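Local atomic coordinates of trans-isoprenyl diphosphate synthase (PDB entry 3OYR), a protein that probably builds all-trans-octaprenyl diphosphate, the precursor of ubiquinone and menaquinone side chains, by adding five isopentenyl units to farnesyl diphosphate. Residues A182-I187 against A231-D236; L224-Q229 against A311-K316. One frame throughout, in Å; residues are numbered along the deposited sequence.

Contact 1: residues A182-I187 against A231-D236; sequences AVYLEI and ADDALD. With CA (calcium ion), chain F; DMA (dimethylallyl diphosphate), chain D.
The hydroxyl of Y184 reaches D233 OD2, and this pair makes the only contact between 182-187 and 231-236. D233 is the second residue of the DDxxD sequence D232, D233, D236, the second aspartate-rich motif of trans-prenyl synthases in the all-helical isoprenoid synthase fold. Even the nearest CA atoms, those of Y184 and D233, are 11.2 Å apart, and only 74 Å² is buried, all of it by this pair. The tight part is a single hydrogen bond: Y184 OH donates to D233 OD2 at 2.4 Å, a very short value whose exact length is doubtful. OD2 lies at the edge of the phenol ring and in its plane, while the carboxylate is turned 52° from that plane. With CG anti to the backbone N (chi1 167°), the tyrosine ring is directed toward 231-236. The two side chains approach from opposite directions. L259 and P260 of helix 259-267 pack against Y184 and D233 respectively.

Beyond D233 the packing gives way to a hydrated metal site. D233 OD1 accepts from Q229 NE2 and has a calcium-bound water 2.5 Å away, which makes D233 a second-shell residue. D232 binds the calcium directly through OD1 at 2.3 Å, while its OD2 forms a salt bridge with K246. Three waters and oxygens O1A and O2B of the chain G dimethylallyl diphosphate complete the six ligands. D236 does not touch the ion: its OD1 is 3.9 Å from the calcium, accepts from one bound water, whose oxygen is 2.5 Å away, and lies 2.9 Å from the oxygen of a second.

Contact 2: residues L224-Q229 against A311-K316; sequences LGLAFQ and ADYADK. With DMA (dimethylallyl diphosphate), chain D; DMA (dimethylallyl diphosphate), chain G.
L226 lies over one face of the Y313 ring, where two helices of the isoprenoid synthase bundle run antiparallel. The axes of the short segments 224-229 and 311-316 approach to 7.7 Å with a signed crossing angle of -160°, a close spacing consistent with the small side chains of A227 and A314 at the interface. The orientation of Y313 sets the rest. Its CG stands beside the backbone N, anti to the carbonyl carbon (chi1 -75°), and the ring presents a face to L226. L226 CB makes a CH-pi contact, 3.9 Å from the Y313 ring centroid and 16° off the normal. The leucine then crosses the ring obliquely, bringing its CD1 to 3.5 Å from Y313 CE2.

Next to this overlap the backbones come closest, with the CA atoms of A227 and Y313 5.2 Å apart. A227 CB is 3.9 Å from Y313 CB and 4.3 Å from A314 CB, and V341 of helix 328-342 packs on both alanines. With an alanine in place of Y313, L226 would probably lose the ring face under its CB and the contact at its CD1, leaving a gap beside the leucine.

The other side of 224-229 faces the two bound dimethylallyl diphosphates. F228 turns the edge of its ring to the chain D dimethylallyl diphosphate, with O2A in the ring plane and 3.3 Å from CZ. Q229 divides its amide between partners: OE1 is hydrogen-bonded to T192 OG1, and NE2 donates a weak bond, 3.3 Å long, to O1A of the chain G dimethylallyl diphosphate.

In the fold
From the N terminus, the chain first reaches 182-187 near the start of helix 181-206. It turns back into helix 211-238, which carries 224-229 and then, just downstream, 231-236. Contact 1 closes there, across 43 intervening residues that are almost all helical. Contact 2 has by then opened, and it closes at 311-316 on helix 302-320, after 81 residues. The two loops therefore cross. Helix 211-238 is common to both contacts, tied to helix 181-206 by contact 1 and to helix 302-320 by contact 2. Their centres are 11 Å apart, and they meet where L185 CD1 packs 3.8 Å from Y313 OH. Both also reach the chain D dimethylallyl diphosphate.

Contact 1: residues A182-I187 against A231-D236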
loop_
_atom_site.group_PDB
_atom_site.type_symbol
_atom_site.label_atom_id
_atom_site.label_comp_id
_atom_site.label_asym_id
_atom_site.label_seq_id
_atom_site.Cartn_x
_atom_site.Cartn_y
_atom_site.Cartn_z
ATOM N N ALA B 182 19.036 -12.644 -15.803
ATOM C CA ALA B 182 17.793 -13.360 -15.551
ATOM C C ALA B 182 17.075 -12.850 -14.294
ATOM O O ALA B 182 15.863 -12.641 -14.321
ATOM C CB ALA B 182 18.038 -14.862 -15.477
ATOM N N VAL B 183 17.823 -12.648 -13.211
ATOM C CA VAL B 183 17.274 -12.045 -11.996
ATOM C C VAL B 183 16.841 -10.597 -12.269
ATOM O O VAL B 183 15.764 -10.194 -11.837
ATOM C CB VAL B 183 18.243 -12.143 -10.768
ATOM C CG1 VAL B 183 17.666 -11.417 -9.526
ATOM C CG2 VAL B 183 18.532 -13.619 -10.425
ATOM N N TYR B 184 17.659 -9.846 -13.011
ATOM C CA TYR B 184 17.287 -8.509 -13.434
ATOM C C TYR B 184 15.948 -8.462 -14.183
ATOM O O TYR B 184 15.115 -7.610 -13.881
ATOM C CB TYR B 184 18.371 -7.873 -14.291
ATOM C CG TYR B 184 17.899 -6.623 -14.996
ATOM C CD1 TYR B 184 17.838 -5.410 -14.331
ATOM C CD2 TYR B 184 17.501 -6.666 -16.330
ATOM C CE1 TYR B 184 17.406 -4.278 -14.968
ATOM C CE2 TYR B 184 17.047 -5.539 -16.968
ATOM C CZ TYR B 184 17.017 -4.349 -16.287
ATOM O OH TYR B 184 16.572 -3.221 -16.940
ATOM N N LEU B 185 15.773 -9.350 -15.164
ATOM C CA LEU B 185 14.532 -9.429 -15.931
ATOM C C LEU B 185 13.340 -9.899 -15.107
ATOM O O LEU B 185 12.204 -9.565 -15.416
ATOM C CB LEU B 185 14.688 -10.346 -17.143
ATOM C CG LEU B 185 15.567 -9.893 -18.315
ATOM C CD1 LEU B 185 15.634 -11.025 -19.353
ATOM C CD2 LEU B 185 15.079 -8.598 -18.946
ATOM N N GLU B 186 13.609 -10.717 -14.102
ATOM C CA GLU B 186 12.599 -11.148 -13.153
ATOM C C GLU B 186 12.150 -9.953 -12.312
ATOM O O GLU B 186 10.973 -9.757 -12.122
ATOM C CB GLU B 186 13.159 -12.264 -12.271
ATOM C CG GLU B 186 12.164 -12.882 -11.310
ATOM C CD GLU B 186 12.793 -13.907 -10.361
ATOM O OE1 GLU B 186 12.080 -14.345 -9.430
ATOM O OE2 GLU B 186 13.984 -14.273 -10.538
ATOM N N ILE B 187 13.099 -9.144 -11.838
ATOM C CA ILE B 187 12.809 -7.930 -11.106
ATOM C C ILE B 187 11.986 -6.926 -11.908
ATOM O O ILE B 187 10.948 -6.454 -11.417
ATOM C CB ILE B 187 14.131 -7.253 -10.667
ATOM C CG1 ILE B 187 14.810 -8.098 -9.581
ATOM C CG2 ILE B 187 13.931 -5.759 -10.318
ATOM C CD1 ILE B 187 16.263 -7.643 -9.244
ATOM N N ALA B 231 13.931 0.732 -21.371
ATOM C CA ALA B 231 14.144 2.113 -21.819
ATOM C C ALA B 231 14.330 3.065 -20.642
ATOM O O ALA B 231 15.191 3.932 -20.700
ATOM C CB ALA B 231 13.016 2.591 -22.719
ATOM N N ASP B 232 13.550 2.886 -19.574
ATOM C CA ASP B 232 13.709 3.694 -18.365
ATOM C C ASP B 232 15.089 3.526 -17.744
ATOM O O ASP B 232 15.716 4.508 -17.330
ATOM C CB ASP B 232 12.640 3.362 -17.318
ATOM C CG ASP B 232 12.707 4.284 -16.125
ATOM O OD1 ASP B 232 13.353 3.909 -15.103
ATOM O OD2 ASP B 232 12.160 5.407 -16.226
ATOM N N ASP B 233 15.560 2.281 -17.675
ATOM C CA ASP B 233 16.891 1.993 -17.159
ATOM C C ASP B 233 18.000 2.621 -18.022
ATOM O O ASP B 233 18.966 3.161 -17.483
ATOM C CB ASP B 233 17.088 0.485 -16.977
ATOM C CG ASP B 233 16.303 -0.068 -15.774
ATOM O OD1 ASP B 233 15.693 0.717 -15.011
ATOM O OD2 ASP B 233 16.298 -1.295 -15.582
ATOM N N ALA B 234 17.844 2.572 -19.345
ATOM C CA ALA B 234 18.774 3.236 -20.262
ATOM C C ALA B 234 18.728 4.756 -20.117
ATOM O O ALA B 234 19.773 5.405 -20.120
ATOM C CB ALA B 234 18.501 2.836 -21.716
ATOM N N LEU B 235 17.516 5.310 -19.999
ATOM C CA LEU B 235 17.318 6.748 -19.750
ATOM C C LEU B 235 17.968 7.245 -18.456
ATOM O O LEU B 235 18.337 8.411 -18.350
ATOM C CB LEU B 235 15.823 7.125 -19.783
ATOM C CG LEU B 235 15.220 7.306 -21.173
ATOM C CD1 LEU B 235 13.722 7.518 -21.087
ATOM C CD2 LEU B 235 15.889 8.469 -21.924
ATOM N N ASP B 236 18.131 6.363 -17.478
ATOM C CA ASP B 236 18.764 6.752 -16.230
ATOM C C ASP B 236 20.224 7.182 -16.429
ATOM O O ASP B 236 20.728 8.051 -15.721
ATOM C CB ASP B 236 18.691 5.634 -15.202
ATOM C CG ASP B 236 18.636 6.169 -13.769
ATOM O OD1 ASP B 236 17.635 6.827 -13.410
ATOM O OD2 ASP B 236 19.592 5.935 -13.005
HETATM CA CA CA F . 14.541 4.453 -13.258
HETATM C C1 DMA D . 7.829 5.733 -13.330
HETATM O O1 DMA D . 6.738 5.605 -14.252
HETATM C C2 DMA D . 7.787 4.316 -12.878
HETATM C C3 DMA D . 8.550 3.369 -13.431
HETATM C C4 DMA D . 9.610 3.667 -14.458
HETATM C C5 DMA D . 8.330 1.968 -12.953
HETATM P PA DMA D . 6.415 6.566 -15.495
HETATM O O1A DMA D . 5.208 6.067 -16.265
HETATM O O2A DMA D . 7.677 6.747 -16.291
HETATM O O3A DMA D . 6.085 7.895 -14.628
HETATM P PB DMA D . 4.947 9.031 -14.865
HETATM O O1B DMA D . 3.656 8.452 -14.321
HETATM O O2B DMA D . 5.560 10.081 -13.962
HETATM O O3B DMA D . 4.883 9.377 -16.328
HETATM O O HOH W 1 15.437 6.252 -14.548
HETATM O O HOH W 2 16.188 2.941 -13.956
HETATM O O HOH W 3 16.045 5.235 -11.543
#

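Contact 2: residues L224-Q229 against A311-K316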
loop_
_atom_site.group_PDB
_atom_site.type_symbol
_atom_site.label_atom_id
_atom_site.label_comp_id
_atom_site.label_asym_id
_atom_site.label_seq_id
_atom_site.Cartn_x
_atom_site.Cartn_y
_atom_site.Cartn_z
ATOM N N LEU B 224 4.942 -4.691 -23.249
ATOM C CA LEU B 224 5.118 -3.227 -23.273
ATOM C C LEU B 224 5.885 -2.756 -22.040
ATOM O O LEU B 224 6.795 -1.938 -22.148
ATOM C CB LEU B 224 3.789 -2.480 -23.381
ATOM C CG LEU B 224 4.035 -0.976 -23.532
ATOM C CD1 LEU B 224 3.656 -0.496 -24.877
ATOM C CD2 LEU B 224 3.328 -0.191 -22.496
ATOM N N GLY B 225 5.544 -3.315 -20.881
ATOM C CA GLY B 225 6.186 -2.921 -19.635
ATOM C C GLY B 225 7.649 -3.297 -19.526
ATOM O O GLY B 225 8.440 -2.524 -18.984
ATOM N N LEU B 226 8.017 -4.469 -20.028
ATOM C CA LEU B 226 9.441 -4.849 -20.108
ATOM C C LEU B 226 10.248 -3.857 -20.966
ATOM O O LEU B 226 11.261 -3.295 -20.501
ATOM C CB LEU B 226 9.586 -6.293 -20.607
ATOM C CG LEU B 226 9.011 -7.344 -19.638
ATOM C CD1 LEU B 226 8.951 -8.712 -20.271
ATOM C CD2 LEU B 226 9.842 -7.408 -18.377
ATOM N N ALA B 227 9.755 -3.589 -22.179
ATOM C CA ALA B 227 10.342 -2.569 -23.069
ATOM C C ALA B 227 10.456 -1.245 -22.337
ATOM O O ALA B 227 11.535 -0.615 -22.328
ATOM C CB ALA B 227 9.474 -2.404 -24.354
ATOM N N PHE B 228 9.352 -0.859 -21.688
ATOM C CA PHE B 228 9.241 0.405 -20.972
ATOM C C PHE B 228 10.335 0.538 -19.925
ATOM O O PHE B 228 11.031 1.557 -19.876
ATOM C CB PHE B 228 7.846 0.537 -20.313
ATOM C CG PHE B 228 7.579 1.894 -19.712
ATOM C CD1 PHE B 228 7.091 2.935 -20.508
ATOM C CD2 PHE B 228 7.824 2.141 -18.351
ATOM C CE1 PHE B 228 6.862 4.211 -19.953
ATOM C CE2 PHE B 228 7.577 3.414 -17.783
ATOM C CZ PHE B 228 7.107 4.447 -18.584
ATOM N N GLN B 229 10.494 -0.497 -19.100
ATOM C CA GLN B 229 11.457 -0.449 -18.003
ATOM C C GLN B 229 12.914 -0.490 -18.480
ATOM O O GLN B 229 13.775 0.218 -17.932
ATOM C CB GLN B 229 11.184 -1.564 -17.012
ATOM C CG GLN B 229 12.009 -1.441 -15.748
ATOM C CD GLN B 229 11.794 -0.123 -15.019
ATOM O OE1 GLN B 229 10.667 0.312 -14.813
ATOM N NE2 GLN B 229 12.878 0.515 -14.631
ATOM N N ALA B 311 13.390 -2.962 -27.798
ATOM C CA ALA B 311 12.709 -3.059 -29.095
ATOM C C ALA B 311 12.185 -4.475 -29.381
ATOM O O ALA B 311 11.114 -4.630 -29.977
ATOM C CB ALA B 311 13.634 -2.567 -30.242
ATOM N N ASP B 312 12.928 -5.496 -28.936
ATOM C CA ASP B 312 12.480 -6.902 -29.022
ATOM C C ASP B 312 11.184 -7.139 -28.245
ATOM O O ASP B 312 10.263 -7.802 -28.720
ATOM C CB ASP B 312 13.568 -7.855 -28.502
ATOM C CG ASP B 312 14.723 -8.047 -29.484
ATOM O OD1 ASP B 312 14.642 -7.530 -30.620
ATOM O OD2 ASP B 312 15.711 -8.730 -29.121
ATOM N N TYR B 313 11.116 -6.583 -27.044
ATOM C CA TYR B 313 9.893 -6.652 -26.239
ATOM C C TYR B 313 8.769 -5.842 -26.866
ATOM O O TYR B 313 7.618 -6.299 -26.878
ATOM C CB TYR B 313 10.157 -6.249 -24.781
ATOM C CG TYR B 313 10.881 -7.339 -24.016
ATOM C CD1 TYR B 313 12.192 -7.165 -23.590
ATOM C CD2 TYR B 313 10.261 -8.550 -23.741
ATOM C CE1 TYR B 313 12.853 -8.163 -22.882
ATOM C CE2 TYR B 313 10.923 -9.565 -23.059
ATOM C CZ TYR B 313 12.218 -9.353 -22.627
ATOM O OH TYR B 313 12.883 -10.337 -21.954
ATOM N N ALA B 314 9.098 -4.683 -27.443
ATOM C CA ALA B 314 8.084 -3.879 -28.148
ATOM C C ALA B 314 7.472 -4.602 -29.351
ATOM O O ALA B 314 6.265 -4.471 -29.584
ATOM C CB ALA B 314 8.629 -2.551 -28.568
ATOM N N ASP B 315 8.295 -5.364 -30.090
ATOM C CA ASP B 315 7.804 -6.219 -31.195
ATOM C C ASP B 315 6.853 -7.282 -30.693
ATOM O O ASP B 315 5.832 -7.577 -31.330
ATOM C CB ASP B 315 8.982 -6.888 -31.958
ATOM C CG ASP B 315 9.848 -5.876 -32.703
ATOM O OD1 ASP B 315 9.413 -4.715 -32.878
ATOM O OD2 ASP B 315 10.974 -6.232 -33.098
ATOM N N LYS B 316 7.202 -7.876 -29.549
ATOM C CA LYS B 316 6.359 -8.887 -28.905
ATOM C C LYS B 316 5.020 -8.250 -28.502
ATOM O O LYS B 316 3.955 -8.832 -28.719
ATOM C CB LYS B 316 7.065 -9.494 -27.682
ATOM C CG LYS B 316 8.215 -10.467 -28.000
ATOM C CD LYS B 316 9.018 -10.791 -26.751
ATOM C CE LYS B 316 10.122 -11.816 -27.027
ATOM N NZ LYS B 316 9.761 -13.195 -26.582
HETATM C C1 DMA D . 7.829 5.733 -13.330
HETATM O O1 DMA D . 6.738 5.605 -14.252
HETATM C C2 DMA D . 7.787 4.316 -12.878
HETATM C C3 DMA D . 8.550 3.369 -13.431
HETATM C C4 DMA D . 9.610 3.667 -14.458
HETATM C C5 DMA D . 8.330 1.968 -12.953
HETATM P PA DMA D . 6.415 6.566 -15.495
HETATM O O1A DMA D . 5.208 6.067 -16.265
HETATM O O2A DMA D . 7.677 6.747 -16.291
HETATM O O3A DMA D . 6.085 7.895 -14.628
HETATM P PB DMA D . 4.947 9.031 -14.865
HETATM O O1B DMA D . 3.656 8.452 -14.321
HETATM O O2B DMA D . 5.560 10.081 -13.962
HETATM O O3B DMA D . 4.883 9.377 -16.328
HETATM C C1 DMA G . 10.608 1.114 -10.185
HETATM O O1 DMA G . 11.447 1.651 -11.201
HETATM C C2 DMA G . 9.674 2.119 -9.585
HETATM C C3 DMA G . 8.398 1.836 -9.301
HETATM C C4 DMA G . 7.763 0.503 -9.546
HETATM C C5 DMA G . 7.575 2.929 -8.703
HETATM P PA DMA G . 12.560 2.824 -10.998
HETATM O O1A DMA G . 13.511 2.609 -12.137
HETATM O O2A DMA G . 13.068 2.913 -9.584
HETATM O O3A DMA G . 11.619 4.095 -11.336
HETATM P PB DMA G . 12.033 5.654 -11.226
HETATM O O1B DMA G . 10.782 6.240 -11.826
HETATM O O2B DMA G . 13.294 5.802 -12.044
HETATM O O3B DMA G . 12.279 5.958 -9.766
#